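Local coordinates for myosin-4 (Saccharomyces cerevisiae, PDB 3MMI), which is a yeast type V myosin motor that, recruited through SHE3, carries specific mRNAs such as ASH1 so that certain proteins accumulate only in the bud and daughter cell, at residues F192-L195 / N196-A200; S255-E258 / P259-D263. All blocks are in the same frame, centred on the assembly; numbering follows the deposited sequence.

Interaction 1 of 2, residues F192-L195 / N196-A200; sequences FTFL and NEFDA
F198 N donates to F194 O at 2.7 Å, the shortest of four successive i to i+4 backbone bonds that make F192-A200 a piece of continuous alpha-helix, part of helix 185-204 in the all-helical dilute domain of the myosin globular tail. D199 N bonds to L195 O at 2.8 Å, and E197 N reaches T193 O at 2.9 Å. The bonds use the carbonyls of F192-L195 and the N-H groups of N196-D199, and the side chains are divided between an exposed face and faces toward three helices. On the outer surface, the side chains of T193 and E197 run alongside one another, one turn apart, in the same direction. CG of E197 stands beside its own backbone N (chi1 -72°) and the chain beyond is extended, which runs the carboxylate past T193, with OE2 3.2 Å from the methyl CG2. A threonine suits this exposed place: its methyl borders the glutamate chain, while OG1 makes a weak hydrogen bond back to A189 O. On the face toward helix 132-168, F194 and F198 stand one turn apart, both with CG anti to the backbone N; F194 lies on A164 and I168, F198 on M161 and F160. Between themselves the two rings barely meet, CE2 of F194 lying 4.4 Å from CD2 of F198, so each ring packs chiefly against the neighbouring helix. F198 also reaches I215 and T219 of helix 209-234, and an aromatic side chain is large enough to serve both neighbours. The branched side chain of L195 is buried against W256 and F257 of helix 240-257. D199 is polar where the helix meets helix 209-234: its OD1 takes a hydrogen bond from H212 NE2, and its CB sits 3.2 Å from L195 O.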
# COMPACT_ATOMS: atom_id res chain seq x y z
N PHE A 192 -14.24 -10.06 6.86
CA PHE A 192 -13.38 -11.09 7.47
C PHE A 192 -13.05 -12.29 6.57
O PHE A 192 -11.90 -12.76 6.52
CB PHE A 192 -13.95 -11.58 8.77
CG PHE A 192 -14.01 -10.51 9.83
CD1 PHE A 192 -13.12 -9.43 9.82
CD2 PHE A 192 -15.01 -10.53 10.80
CE1 PHE A 192 -13.16 -8.43 10.83
CE2 PHE A 192 -15.05 -9.50 11.80
CZ PHE A 192 -14.07 -8.43 11.76
N THR A 193 -14.03 -12.64 5.73
CA THR A 193 -13.82 -13.65 4.74
C THR A 193 -12.87 -13.19 3.65
O THR A 193 -11.98 -13.97 3.20
CB THR A 193 -15.19 -14.14 4.16
OG1 THR A 193 -15.87 -14.79 5.23
CG2 THR A 193 -14.98 -15.11 3.06
N PHE A 194 -13.03 -11.93 3.25
CA PHE A 194 -12.15 -11.37 2.24
C PHE A 194 -10.68 -11.34 2.69
O PHE A 194 -9.78 -11.66 1.92
CB PHE A 194 -12.59 -9.97 1.81
CG PHE A 194 -11.52 -9.24 1.01
CD1 PHE A 194 -11.47 -9.36 -0.32
CD2 PHE A 194 -10.54 -8.46 1.65
CE1 PHE A 194 -10.53 -8.70 -1.08
CE2 PHE A 194 -9.54 -7.78 0.90
CZ PHE A 194 -9.53 -7.93 -0.48
N LEU A 195 -10.44 -10.95 3.93
CA LEU A 195 -9.11 -10.87 4.48
C LEU A 195 -8.53 -12.25 4.74
O LEU A 195 -7.32 -12.43 4.56
CB LEU A 195 -9.10 -10.13 5.84
CG LEU A 195 -9.41 -8.62 5.68
CD1 LEU A 195 -9.53 -7.91 7.00
CD2 LEU A 195 -8.36 -7.92 4.72
N ASN A 196 -9.40 -13.21 5.15
CA ASN A 196 -8.92 -14.64 5.23
C ASN A 196 -8.53 -15.18 3.85
O ASN A 196 -7.60 -15.89 3.71
CB ASN A 196 -9.98 -15.62 5.86
CG ASN A 196 -10.26 -15.33 7.33
OD1 ASN A 196 -11.43 -15.40 7.78
ND2 ASN A 196 -9.26 -14.95 8.06
N GLU A 197 -9.26 -14.74 2.83
CA GLU A 197 -8.98 -15.19 1.49
C GLU A 197 -7.79 -14.46 0.89
O GLU A 197 -7.02 -15.04 0.13
CB GLU A 197 -10.25 -15.08 0.61
CG GLU A 197 -11.29 -16.16 1.02
CD GLU A 197 -12.64 -16.07 0.28
OE1 GLU A 197 -12.78 -15.26 -0.67
OE2 GLU A 197 -13.55 -16.77 0.68
N PHE A 198 -7.59 -13.18 1.26
CA PHE A 198 -6.40 -12.44 0.87
C PHE A 198 -5.22 -13.11 1.50
O PHE A 198 -4.16 -13.35 0.88
CB PHE A 198 -6.51 -10.99 1.40
CG PHE A 198 -5.45 -10.08 0.92
CD1 PHE A 198 -4.67 -10.38 -0.19
CD2 PHE A 198 -5.29 -8.83 1.52
CE1 PHE A 198 -3.71 -9.50 -0.69
CE2 PHE A 198 -4.29 -8.00 1.09
CZ PHE A 198 -3.53 -8.31 -0.05
N ASP A 199 -5.37 -13.42 2.77
CA ASP A 199 -4.31 -14.10 3.48
C ASP A 199 -3.92 -15.50 2.93
O ASP A 199 -2.74 -15.87 2.92
CB ASP A 199 -4.73 -14.25 4.94
CG ASP A 199 -3.63 -14.88 5.81
OD1 ASP A 199 -2.78 -14.16 6.38
OD2 ASP A 199 -3.56 -16.14 5.90
N ALA A 200 -4.90 -16.27 2.43
CA ALA A 200 -4.58 -17.62 1.82
C ALA A 200 -3.76 -17.52 0.58
O ALA A 200 -2.88 -18.32 0.36
CB ALA A 200 -5.91 -18.40 1.50

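Interaction 2 of 2, residues S255-E258 / P259-D263; sequences SWFE and PRIED
W256 turns its indole forward, toward the chain that follows the helix, with CG anti to the backbone N (chi1 -170°), and R260 meets it because its own chain bends at chi3 (114°), laying the guanidinium flat over one face of the ring. The two planes are only 8° apart, their centres separated by 4.0 Å. Cation-pi and CH-pi contacts act together here: CZ of R260 stands 4.1 Å from the centroid of the six-membered ring of W256, and CD of R260 at 3.7 Å from that same centroid. Arginine fits well, since it offers an aliphatic stem and a flat cation to one aromatic face, while W256 O lies at the edge of the guanidinium plane. All this takes place where helix 240-257 of the DIL domain runs out into a loop. P259 suits such an exit, having no N-H with which to continue the helical bonding to S255 O. Beyond it, F257 O receives two weak hydrogen bonds, from R260 N at 3.1 Å and from I261 N at 3.3 Å, which fold the chain back over the helix end. An alanine in place of W256 would probably leave the guanidinium of R260 without its stacking partner and free to turn, and open a gap beside F216, whose ring meets the indole edge-to-face. Under the turn, CD1 of the buried I261 comes to 4.2 Å from CD2 of F257, and both side chains also touch F216 of helix 209-234.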
# COMPACT_ATOMS: atom_id res chain seq x y z
N SER A 255 -9.69 -5.69 14.86
CA SER A 255 -9.72 -6.98 15.54
C SER A 255 -9.22 -8.16 14.66
O SER A 255 -8.46 -8.96 15.16
CB SER A 255 -11.10 -7.27 16.15
OG SER A 255 -12.03 -7.59 15.13
N TRP A 256 -9.53 -8.20 13.35
CA TRP A 256 -8.99 -9.21 12.45
C TRP A 256 -7.44 -9.17 12.38
O TRP A 256 -6.76 -10.21 12.32
CB TRP A 256 -9.58 -9.07 11.04
CG TRP A 256 -9.22 -10.23 10.19
CD1 TRP A 256 -10.01 -11.40 9.97
CD2 TRP A 256 -8.04 -10.41 9.40
NE1 TRP A 256 -9.32 -12.26 9.12
CE2 TRP A 256 -8.12 -11.70 8.77
CE3 TRP A 256 -6.90 -9.63 9.17
CZ2 TRP A 256 -7.14 -12.19 7.92
CZ3 TRP A 256 -5.89 -10.15 8.34
CH2 TRP A 256 -6.04 -11.40 7.70
N PHE A 257 -6.88 -7.96 12.29
CA PHE A 257 -5.44 -7.81 12.04
C PHE A 257 -4.68 -8.11 13.30
O PHE A 257 -3.44 -8.23 13.30
CB PHE A 257 -5.08 -6.40 11.57
CG PHE A 257 -5.55 -6.10 10.23
CD1 PHE A 257 -6.82 -5.68 10.04
CD2 PHE A 257 -4.75 -6.35 9.15
CE1 PHE A 257 -7.31 -5.47 8.79
CE2 PHE A 257 -5.20 -6.11 7.89
CZ PHE A 257 -6.50 -5.69 7.69
N GLU A 258 -5.39 -8.19 14.40
CA GLU A 258 -4.60 -8.06 15.62
C GLU A 258 -3.72 -9.25 16.02
O GLU A 258 -2.58 -9.03 16.39
CB GLU A 258 -5.42 -7.50 16.77
CG GLU A 258 -4.91 -6.15 17.17
CD GLU A 258 -5.86 -5.37 18.09
OE1 GLU A 258 -6.97 -5.84 18.52
OE2 GLU A 258 -5.47 -4.21 18.38
N PRO A 259 -4.24 -10.49 15.92
CA PRO A 259 -3.33 -11.62 16.12
C PRO A 259 -2.29 -11.82 14.97
O PRO A 259 -1.77 -12.94 14.82
CB PRO A 259 -4.30 -12.82 16.15
CG PRO A 259 -5.47 -12.37 15.32
CD PRO A 259 -5.63 -10.91 15.69
N ARG A 260 -1.98 -10.78 14.17
CA ARG A 260 -1.25 -11.00 12.88
C ARG A 260 -0.06 -10.10 12.65
O ARG A 260 0.93 -10.46 11.98
CB ARG A 260 -2.19 -10.85 11.71
CG ARG A 260 -3.39 -11.67 11.90
CD ARG A 260 -4.11 -11.73 10.64
NE ARG A 260 -4.14 -13.08 10.08
CZ ARG A 260 -5.08 -13.97 10.41
NH1 ARG A 260 -6.06 -13.59 11.26
NH2 ARG A 260 -5.06 -15.19 9.85
N ILE A 261 -0.18 -8.87 13.12
CA ILE A 261 0.86 -7.96 12.79
C ILE A 261 1.15 -7.25 14.13
O ILE A 261 0.39 -7.35 15.08
CB ILE A 261 0.46 -7.03 11.54
CG1 ILE A 261 -0.26 -5.75 12.00
CG2 ILE A 261 -0.46 -7.76 10.58
CD1 ILE A 261 -1.10 -5.09 10.87
N GLU A 262 2.24 -6.52 14.11
CA GLU A 262 2.85 -5.86 15.24
C GLU A 262 1.83 -4.98 16.03
O GLU A 262 1.56 -5.25 17.20
CB GLU A 262 3.94 -4.94 14.65
CG GLU A 262 3.42 -4.14 13.30
CD GLU A 262 4.08 -4.66 12.04
OE1 GLU A 262 3.94 -5.88 11.75
OE2 GLU A 262 4.75 -3.85 11.33
N ASP A 263 1.33 -3.93 15.39
CA ASP A 263 0.60 -2.84 16.05
C ASP A 263 -0.07 -2.22 14.80
O ASP A 263 0.59 -1.64 13.98
CB ASP A 263 1.66 -1.88 16.70
CG ASP A 263 1.05 -0.86 17.73
OD1 ASP A 263 -0.22 -0.88 18.02
OD2 ASP A 263 1.92 0.00 18.19

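From the N terminus, interaction 1 comes first, spanning about two turns of helix 185-204; the chain then passes through helix 209-234 and runs along helix 240-257 to interaction 2, at its exit. Each contact closes only a short local turn; they lie in series, neither nesting nor crossing. Their centres are about 13 Å apart, yet they touch: F192 CE1 lies 3.6 Å from W256 CB, L195 O 3.4 Å from W256 CZ2, and L195 CD1 3.8 Å from F257 CE1. R260 reaches D199 as well. Helix 185-204 is thereby joined to the end of helix 240-257, and F216 of helix 209-234 touches both contacts.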